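Local coordinates for cytoplasmic protein (Cryptococcus neoformans var. grubii serotype A, PDB 7LPO) that probably hydrolyses the beta-glucosidic bond of steryl glucosides, as a sterylglucosidase of glycoside hydrolase family 5, at residues A[36-41]-A[96-101]; A[426-431]-A[448-453]; A[517-522]-A[564-569]. All blocks are in the same frame, centred on the assembly; numbering follows the deposited sequence.

Overall arrangement
All three contacts are parallel strand pairings in the (beta/alpha)8 barrel expected of glycoside hydrolase family 5. Contact 1 pairs the first two barrel strands, contact 2 the fifth with the sixth, and contact 3 the seventh with the eighth. Contact 3 links the other two: S449 O accepts L518 N at 2.8 Å on one side, and N567 OD1 takes L38 N at 2.7 Å on the other. The centres of contacts 1 and 2 lie about 9 and 10 Å from that of contact 3. The side chains of E521 and H452 lie about 2 and 5 Å from a bound Tris molecule, and R100 NH1 backs E521 through a 3.0 Å salt bridge to its OE2.

Contact 1 (A[36-41]-A[96-101]); sequences LVLRGV and YNLLRY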
loop_
_atom_site.group_PDB
_atom_site.type_symbol
_atom_site.label_atom_id
_atom_site.label_comp_id
_atom_site.label_asym_id
_atom_site.label_seq_id
_atom_site.Cartn_x
_atom_site.Cartn_y
_atom_site.Cartn_z
ATOM N N LEU A 36 -15.415 -13.001 10.223
ATOM C CA LEU A 36 -15.321 -11.548 10.254
ATOM C C LEU A 36 -14.836 -11.015 8.914
ATOM O O LEU A 36 -13.992 -11.631 8.255
ATOM C CB LEU A 36 -14.366 -11.089 11.354
ATOM C CG LEU A 36 -14.658 -11.601 12.763
ATOM C CD1 LEU A 36 -13.573 -11.161 13.726
ATOM C CD2 LEU A 36 -16.026 -11.136 13.240
ATOM N N VAL A 37 -15.374 -9.862 8.518
ATOM C CA VAL A 37 -14.899 -9.125 7.353
ATOM C C VAL A 37 -14.389 -7.778 7.840
ATOM O O VAL A 37 -15.132 -7.023 8.482
ATOM C CB VAL A 37 -15.990 -8.943 6.289
ATOM C CG1 VAL A 37 -15.474 -8.039 5.149
ATOM C CG2 VAL A 37 -16.445 -10.291 5.741
ATOM N N LEU A 38 -13.123 -7.482 7.543
ATOM C CA LEU A 38 -12.478 -6.253 7.984
ATOM C C LEU A 38 -12.318 -5.322 6.792
ATOM O O LEU A 38 -11.666 -5.676 5.802
ATOM C CB LEU A 38 -11.119 -6.534 8.624
ATOM C CG LEU A 38 -11.155 -7.391 9.888
ATOM C CD1 LEU A 38 -9.714 -7.703 10.305
ATOM C CD2 LEU A 38 -11.912 -6.703 11.016
ATOM N N ARG A 39 -12.890 -4.128 6.904
ATOM C CA ARG A 39 -12.876 -3.154 5.829
ATOM C C ARG A 39 -12.612 -1.778 6.404
ATOM O O ARG A 39 -13.178 -1.399 7.435
ATOM C CB ARG A 39 -14.197 -3.169 5.055
ATOM C CG ARG A 39 -14.264 -4.342 4.098
ATOM C CD ARG A 39 -15.602 -4.442 3.366
ATOM N NE ARG A 39 -15.555 -5.594 2.479
ATOM C CZ ARG A 39 -16.466 -5.896 1.565
ATOM N NH1 ARG A 39 -17.530 -5.122 1.399
ATOM N NH2 ARG A 39 -16.293 -6.979 0.808
ATOM N N GLY A 40 -11.753 -1.033 5.722
ATOM C CA GLY A 40 -11.392 0.276 6.196
ATOM C C GLY A 40 -10.510 1.013 5.216
ATOM O O GLY A 40 -10.669 0.860 4.001
ATOM N N VAL A 41 -9.572 1.807 5.741
ATOM C CA VAL A 41 -8.766 2.713 4.935
ATOM C C VAL A 41 -7.325 2.675 5.420
ATOM O O VAL A 41 -7.030 2.271 6.549
ATOM C CB VAL A 41 -9.299 4.160 4.999
ATOM C CG1 VAL A 41 -10.754 4.193 4.620
ATOM C CG2 VAL A 41 -9.125 4.728 6.427
ATOM N N TYR A 96 -16.520 1.491 8.592
ATOM C CA TYR A 96 -15.187 0.904 8.624
ATOM C C TYR A 96 -14.826 0.431 10.026
ATOM O O TYR A 96 -15.191 1.057 11.023
ATOM C CB TYR A 96 -14.164 1.914 8.122
ATOM C CG TYR A 96 -14.389 2.296 6.673
ATOM C CD1 TYR A 96 -14.879 1.370 5.760
ATOM C CD2 TYR A 96 -14.106 3.573 6.218
ATOM C CE1 TYR A 96 -15.089 1.707 4.444
ATOM C CE2 TYR A 96 -14.312 3.916 4.895
ATOM C CZ TYR A 96 -14.807 2.983 4.018
ATOM O OH TYR A 96 -15.023 3.323 2.704
ATOM N N ASN A 97 -14.134 -0.708 10.093
ATOM C CA ASN A 97 -13.632 -1.248 11.352
ATOM C C ASN A 97 -12.143 -1.565 11.284
ATOM O O ASN A 97 -11.624 -2.261 12.169
ATOM C CB ASN A 97 -14.411 -2.507 11.744
ATOM C CG ASN A 97 -14.429 -3.553 10.634
ATOM O OD1 ASN A 97 -13.757 -3.402 9.613
ATOM N ND2 ASN A 97 -15.199 -4.620 10.832
ATOM N N LEU A 98 -11.442 -1.074 10.265
ATOM C CA LEU A 98 -10.057 -1.447 10.022
ATOM C C LEU A 98 -9.267 -0.227 9.581
ATOM O O LEU A 98 -9.771 0.627 8.845
ATOM C CB LEU A 98 -9.961 -2.537 8.947
ATOM C CG LEU A 98 -8.573 -2.939 8.447
ATOM C CD1 LEU A 98 -7.893 -3.833 9.453
ATOM C CD2 LEU A 98 -8.692 -3.637 7.097
ATOM N N LEU A 99 -8.027 -0.153 10.045
ATOM C CA LEU A 99 -7.093 0.888 9.648
ATOM C C LEU A 99 -5.757 0.223 9.378
ATOM O O LEU A 99 -5.286 -0.554 10.210
ATOM C CB LEU A 99 -6.931 1.959 10.731
ATOM C CG LEU A 99 -8.177 2.735 11.141
ATOM C CD1 LEU A 99 -7.881 3.518 12.406
ATOM C CD2 LEU A 99 -8.642 3.649 10.035
ATOM N N ARG A 100 -5.182 0.486 8.205
ATOM C CA ARG A 100 -3.796 0.144 7.915
ATOM C C ARG A 100 -2.983 1.380 8.269
ATOM O O ARG A 100 -3.136 2.431 7.636
ATOM C CB ARG A 100 -3.623 -0.253 6.454
ATOM C CG ARG A 100 -2.206 -0.692 6.108
ATOM C CD ARG A 100 -2.215 -1.434 4.804
ATOM N NE ARG A 100 -0.888 -1.807 4.329
ATOM C CZ ARG A 100 -0.199 -1.130 3.416
ATOM N NH1 ARG A 100 -0.689 -0.011 2.885
ATOM N NH2 ARG A 100 0.985 -1.578 3.029
ATOM N N TYR A 101 -2.165 1.276 9.315
ATOM C CA TYR A 101 -1.522 2.448 9.894
ATOM C C TYR A 101 -0.149 2.655 9.270
ATOM O O TYR A 101 0.730 1.802 9.397
ATOM C CB TYR A 101 -1.404 2.320 11.413
ATOM C CG TYR A 101 -0.896 3.602 12.014
ATOM C CD1 TYR A 101 0.467 3.873 12.068
ATOM C CD2 TYR A 101 -1.780 4.575 12.475
ATOM C CE1 TYR A 101 0.938 5.070 12.590
ATOM C CE2 TYR A 101 -1.313 5.774 13.003
ATOM C CZ TYR A 101 0.046 6.010 13.058
ATOM O OH TYR A 101 0.515 7.203 13.569
#
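N97 grips the backbone of R39 with both its main chain and its side chain. Its CG lies between its own N and carbonyl carbon (chi1 54°), which swings the amide back alongside 36-41. There OD1 receives R39 N at 2.9 Å, with the donor in the carbonyl plane and an N-H...O angle of 165°, while N97 N returns a 2.9 Å bond to R39 O. ND2 is turned to V37 O in a weak bond, and the L38 side chain crosses that of N97 at about a right angle, CD2 nearest ND2.

Y96 settles on G40: with CG beside the backbone N (chi1 -63°), the ring lies with G40 C over one face and its CG 3.6 Å from G40 CA. Having no side chain, G40 can bring its CA within 3.1 Å of L98 O in a CA-H...O contact. V41 spreads its two methyls between partners, CG1 meeting Y96 CE2 obliquely at 3.6 Å and CG2 running beside L99 CD2 at 3.8 Å. V41 O then accepts R100 N at 3.1 Å.

Y96 OH bonds F665 O, R39 bridges to D561, and R100 NH1 bonds N42 OD1 beside salt bridges to D267 and E521. Strand 567-570 borders 35-43 through backbone bonds of L38 and G40 with Y568, and strand 137-143 continues the barrel past 98-104, its F139 packing on L98.

Contact 2 (A[426-431]-A[448-453]); sequences FIQAPV and CSSPHF
F426 and C448 are neighbours across two parallel barrel strands, their side chains on the same face, and two hydrogen bonds join the backbones. I427 N donates to C448 O at 2.8 Å, and S450 N to I427 O at 2.9 Å. I427 O has a second partner in a water molecule, which also bonds S449 OG at 2.7 Å and so ties the side chain of one strand to the carbonyl of the other.

The nonpolar part is a cysteine sulfur-aromatic contact. C448 SG extends away from its backbone N (chi1 173°) to lie oblique to the F426 ring, 3.8 Å from CE1. S450 CB comes to the edge of the same ring.

Polar side chains meet farther along. The extended Q428 brings OE1 over one face of the H452 imidazole, 3.1 Å from CE1, with the amide and ring planes 33° apart; their polar atoms are close but at poor angles, so the contact is packing. Q428 OE1 bonds E271 N, H452 ND1 bonds E271 OE2, and S450 OG is likewise held by D267.

F426 and C448 turn inward, where both touch L518 and F426 stacks on F139. On the other face, I427 packs against W405 and W409 of helix 400-419 and S449 against T508 of helix 490-512, with strands 263-267 and 518-522 on the flanks.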
loop_
_atom_site.group_PDB
_atom_site.type_symbol
_atom_site.label_atom_id
_atom_site.label_comp_id
_atom_site.label_asym_id
_atom_site.label_seq_id
_atom_site.Cartn_x
_atom_site.Cartn_y
_atom_site.Cartn_z
ATOM N N PHE A 426 0.946 -10.176 8.246
ATOM C CA PHE A 426 0.335 -9.746 6.998
ATOM C C PHE A 426 1.416 -9.794 5.932
ATOM O O PHE A 426 2.343 -8.973 5.931
ATOM C CB PHE A 426 -0.281 -8.361 7.142
ATOM C CG PHE A 426 -1.535 -8.346 7.986
ATOM C CD1 PHE A 426 -2.768 -8.567 7.415
ATOM C CD2 PHE A 426 -1.466 -8.130 9.354
ATOM C CE1 PHE A 426 -3.910 -8.559 8.179
ATOM C CE2 PHE A 426 -2.613 -8.108 10.135
ATOM C CZ PHE A 426 -3.835 -8.322 9.548
ATOM N N ILE A 427 1.312 -10.779 5.050
ATOM C CA ILE A 427 2.378 -11.123 4.120
ATOM C C ILE A 427 2.123 -10.392 2.812
ATOM O O ILE A 427 1.178 -10.714 2.083
ATOM C CB ILE A 427 2.465 -12.639 3.910
ATOM C CG1 ILE A 427 2.900 -13.311 5.220
ATOM C CG2 ILE A 427 3.433 -12.962 2.792
ATOM C CD1 ILE A 427 2.218 -14.613 5.478
ATOM N N GLN A 428 2.959 -9.406 2.516
ATOM C CA GLN A 428 2.835 -8.590 1.315
ATOM C C GLN A 428 4.001 -8.954 0.410
ATOM O O GLN A 428 5.091 -8.392 0.526
ATOM C CB GLN A 428 2.845 -7.101 1.634
ATOM C CG GLN A 428 2.346 -6.232 0.488
ATOM C CD GLN A 428 2.806 -4.791 0.615
ATOM O OE1 GLN A 428 3.168 -4.151 -0.371
ATOM N NE2 GLN A 428 2.781 -4.271 1.834
ATOM N N ALA A 429 3.764 -9.909 -0.487
ATOM C CA ALA A 429 4.749 -10.248 -1.496
ATOM C C ALA A 429 5.028 -9.031 -2.371
ATOM O O ALA A 429 4.225 -8.095 -2.422
ATOM C CB ALA A 429 4.256 -11.408 -2.358
ATOM N N PRO A 430 6.169 -9.015 -3.058
ATOM C CA PRO A 430 6.449 -7.911 -3.984
ATOM C C PRO A 430 5.348 -7.742 -5.026
ATOM O O PRO A 430 4.700 -8.699 -5.452
ATOM C CB PRO A 430 7.777 -8.320 -4.631
ATOM C CG PRO A 430 8.439 -9.196 -3.588
ATOM C CD PRO A 430 7.312 -9.933 -2.910
ATOM N N VAL A 431 5.153 -6.491 -5.436
ATOM C CA VAL A 431 4.072 -6.131 -6.341
ATOM C C VAL A 431 4.071 -7.053 -7.549
ATOM O O VAL A 431 5.118 -7.336 -8.137
ATOM C CB VAL A 431 4.223 -4.657 -6.760
ATOM C CG1 VAL A 431 3.398 -4.351 -7.988
ATOM C CG2 VAL A 431 3.820 -3.734 -5.621
ATOM N N CYS A 448 -1.955 -13.827 7.219
ATOM C CA CYS A 448 -2.953 -13.323 6.285
ATOM C C CYS A 448 -2.196 -12.750 5.099
ATOM O O CYS A 448 -1.230 -12.011 5.281
ATOM C CB CYS A 448 -3.839 -12.248 6.942
ATOM S SG CYS A 448 -5.010 -11.394 5.831
ATOM N N SER A 449 -2.617 -13.104 3.898
ATOM C CA SER A 449 -2.017 -12.570 2.685
ATOM C C SER A 449 -2.542 -11.157 2.467
ATOM O O SER A 449 -3.741 -10.908 2.616
ATOM C CB SER A 449 -2.364 -13.473 1.499
ATOM O OG SER A 449 -1.702 -13.040 0.327
ATOM N N SER A 450 -1.651 -10.223 2.132
ATOM C CA SER A 450 -2.013 -8.807 2.040
ATOM C C SER A 450 -1.500 -8.189 0.746
ATOM O O SER A 450 -0.777 -7.193 0.765
ATOM C CB SER A 450 -1.485 -8.043 3.256
ATOM O OG SER A 450 -0.065 -8.083 3.346
ATOM N N PRO A 451 -1.907 -8.716 -0.403
ATOM C CA PRO A 451 -1.526 -8.080 -1.669
ATOM C C PRO A 451 -2.211 -6.730 -1.841
ATOM O O PRO A 451 -3.224 -6.417 -1.210
ATOM C CB PRO A 451 -2.008 -9.080 -2.722
ATOM C CG PRO A 451 -3.270 -9.654 -2.096
ATOM C CD PRO A 451 -2.951 -9.742 -0.595
ATOM N N HIS A 452 -1.639 -5.920 -2.725
ATOM C CA HIS A 452 -2.288 -4.706 -3.192
ATOM C C HIS A 452 -2.879 -4.952 -4.575
ATOM O O HIS A 452 -2.412 -5.810 -5.327
ATOM C CB HIS A 452 -1.309 -3.533 -3.234
ATOM C CG HIS A 452 -0.679 -3.232 -1.909
ATOM N ND1 HIS A 452 0.310 -2.286 -1.755
ATOM C CD2 HIS A 452 -0.899 -3.749 -0.676
ATOM C CE1 HIS A 452 0.681 -2.241 -0.489
ATOM N NE2 HIS A 452 -0.040 -3.115 0.189
ATOM N N PHE A 453 -3.941 -4.219 -4.893
ATOM C CA PHE A 453 -4.498 -4.254 -6.235
ATOM C C PHE A 453 -5.000 -2.878 -6.626
ATOM O O PHE A 453 -5.765 -2.259 -5.882
ATOM C CB PHE A 453 -5.653 -5.243 -6.371
ATOM C CG PHE A 453 -6.263 -5.230 -7.738
ATOM C CD1 PHE A 453 -5.741 -6.020 -8.745
ATOM C CD2 PHE A 453 -7.326 -4.396 -8.036
ATOM C CE1 PHE A 453 -6.281 -5.995 -10.018
ATOM C CE2 PHE A 453 -7.867 -4.376 -9.312
ATOM C CZ PHE A 453 -7.332 -5.175 -10.300
HETATM O O HOH W 1 0.914 -12.907 -0.220
#

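Contact 3 (A[517-522]-A[564-569]); sequences TLVGEI and NCLNYA
L518 pairs with N567 where the seventh and eighth strands of the (beta/alpha)8 barrel run parallel. The leucine crosses the asparagine at about a right angle, its CG seated 3.6 Å from N567 CB. The amide beyond reaches back along the neighbouring strand, ND2 donating to T517 O at 3.0 Å from above the carbonyl plane, while OD1 accepts the backbone N of L38.

On the opposite face L566 is the main bump. Its CG stands beside the backbone N (chi1 -83°), and the forked end fits between T517 and V519: CD2 rests on T517 CB at 3.8 Å and CD1 on V519 CG2 at 3.9 Å. V519 CB in turn abuts Y568 CB at 3.8 Å, and V519 and L566 continue outward to L501 and K505 of helix 490-512. I522 CG2 comes obliquely to the Y568 ring.

At G520 the chain turns a corner, which carries E521 away from the eighth strand to the Tris molecule and Y454; this end of the seventh strand is where family 5 enzymes carry their nucleophile, a role E521 would be consistent with. V519 N bonds N567 O at 2.8 Å, and V519 O accepts A569 N at 2.9 Å, with A569 CB 3.4 Å from G520 O.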
loop_
_atom_site.group_PDB
_atom_site.type_symbol
_atom_site.label_atom_id
_atom_site.label_comp_id
_atom_site.label_asym_id
_atom_site.label_seq_id
_atom_site.Cartn_x
_atom_site.Cartn_y
_atom_site.Cartn_z
ATOM N N THR A 517 -7.311 -13.520 3.211
ATOM C CA THR A 517 -6.717 -12.557 2.298
ATOM C C THR A 517 -7.291 -11.178 2.597
ATOM O O THR A 517 -8.497 -11.036 2.831
ATOM C CB THR A 517 -6.986 -12.914 0.837
ATOM O OG1 THR A 517 -6.537 -14.247 0.565
ATOM C CG2 THR A 517 -6.264 -11.927 -0.082
ATOM N N LEU A 518 -6.431 -10.160 2.585
ATOM C CA LEU A 518 -6.861 -8.786 2.792
ATOM C C LEU A 518 -6.157 -7.924 1.765
ATOM O O LEU A 518 -4.931 -7.978 1.648
ATOM C CB LEU A 518 -6.546 -8.329 4.212
ATOM C CG LEU A 518 -6.990 -6.943 4.674
ATOM C CD1 LEU A 518 -7.008 -6.871 6.198
ATOM C CD2 LEU A 518 -6.070 -5.887 4.123
ATOM N N VAL A 519 -6.925 -7.148 1.003
ATOM C CA VAL A 519 -6.339 -6.296 -0.028
ATOM C C VAL A 519 -5.842 -5.040 0.678
ATOM O O VAL A 519 -6.616 -4.125 0.970
ATOM C CB VAL A 519 -7.329 -5.970 -1.146
ATOM C CG1 VAL A 519 -6.658 -5.083 -2.175
ATOM C CG2 VAL A 519 -7.853 -7.255 -1.795
ATOM N N GLY A 520 -4.539 -4.997 0.961
ATOM C CA GLY A 520 -4.004 -3.951 1.819
ATOM C C GLY A 520 -4.076 -2.560 1.232
ATOM O O GLY A 520 -4.057 -1.580 1.983
ATOM N N GLU A 521 -4.106 -2.449 -0.087
ATOM C CA GLU A 521 -4.321 -1.176 -0.756
ATOM C C GLU A 521 -5.190 -1.389 -1.985
ATOM O O GLU A 521 -4.961 -2.320 -2.763
ATOM C CB GLU A 521 -3.012 -0.520 -1.204
ATOM C CG GLU A 521 -2.056 -0.142 -0.110
ATOM C CD GLU A 521 -0.873 0.675 -0.641
ATOM O OE1 GLU A 521 -0.964 1.201 -1.779
ATOM O OE2 GLU A 521 0.147 0.769 0.076
ATOM N N ILE A 522 -6.163 -0.500 -2.168
ATOM C CA ILE A 522 -6.984 -0.457 -3.375
ATOM C C ILE A 522 -7.630 0.918 -3.414
ATOM O O ILE A 522 -7.983 1.472 -2.368
ATOM C CB ILE A 522 -8.028 -1.601 -3.397
ATOM C CG1 ILE A 522 -8.898 -1.524 -4.659
ATOM C CG2 ILE A 522 -8.910 -1.576 -2.163
ATOM C CD1 ILE A 522 -9.636 -2.808 -4.962
ATOM N N ASN A 564 -15.832 -13.096 -3.969
ATOM C CA ASN A 564 -14.557 -12.883 -3.293
ATOM C C ASN A 564 -14.763 -12.570 -1.815
ATOM O O ASN A 564 -14.060 -13.115 -0.963
ATOM C CB ASN A 564 -13.776 -11.764 -3.989
ATOM C CG ASN A 564 -13.399 -12.122 -5.420
ATOM O OD1 ASN A 564 -13.185 -13.287 -5.739
ATOM N ND2 ASN A 564 -13.307 -11.120 -6.282
ATOM N N CYS A 565 -15.703 -11.677 -1.497
ATOM C CA CYS A 565 -16.036 -11.322 -0.112
ATOM C C CYS A 565 -14.782 -10.977 0.696
ATOM O O CYS A 565 -14.540 -11.508 1.783
ATOM C CB CYS A 565 -16.828 -12.452 0.556
ATOM S SG CYS A 565 -18.482 -12.741 -0.153
ATOM N N LEU A 566 -14.005 -10.035 0.176
ATOM C CA LEU A 566 -12.660 -9.795 0.671
ATOM C C LEU A 566 -12.604 -8.743 1.775
ATOM O O LEU A 566 -13.457 -7.854 1.879
ATOM C CB LEU A 566 -11.749 -9.349 -0.476
ATOM C CG LEU A 566 -11.141 -10.435 -1.359
ATOM C CD1 LEU A 566 -10.621 -9.814 -2.653
ATOM C CD2 LEU A 566 -10.029 -11.160 -0.622
ATOM N N ASN A 567 -11.581 -8.876 2.613
ATOM C CA ASN A 567 -11.142 -7.805 3.486
ATOM C C ASN A 567 -10.311 -6.812 2.676
ATOM O O ASN A 567 -9.636 -7.183 1.706
ATOM C CB ASN A 567 -10.310 -8.370 4.640
ATOM C CG ASN A 567 -10.985 -9.537 5.339
ATOM O OD1 ASN A 567 -11.991 -9.377 6.032
ATOM N ND2 ASN A 567 -10.428 -10.723 5.161
ATOM N N TYR A 568 -10.362 -5.537 3.063
ATOM C CA TYR A 568 -9.516 -4.598 2.341
ATOM C C TYR A 568 -9.372 -3.274 3.072
ATOM O O TYR A 568 -10.149 -2.941 3.967
ATOM C CB TYR A 568 -10.044 -4.342 0.923
ATOM C CG TYR A 568 -11.464 -3.805 0.839
ATOM C CD1 TYR A 568 -11.742 -2.470 1.091
ATOM C CD2 TYR A 568 -12.518 -4.630 0.494
ATOM C CE1 TYR A 568 -13.025 -1.975 1.003
ATOM C CE2 TYR A 568 -13.814 -4.134 0.391
ATOM C CZ TYR A 568 -14.056 -2.812 0.651
ATOM O OH TYR A 568 -15.336 -2.323 0.559
ATOM N N ALA A 569 -8.338 -2.537 2.667
ATOM C CA ALA A 569 -8.045 -1.195 3.155
ATOM C C ALA A 569 -7.916 -0.293 1.934
ATOM O O ALA A 569 -6.998 -0.464 1.124
ATOM C CB ALA A 569 -6.767 -1.169 3.998
#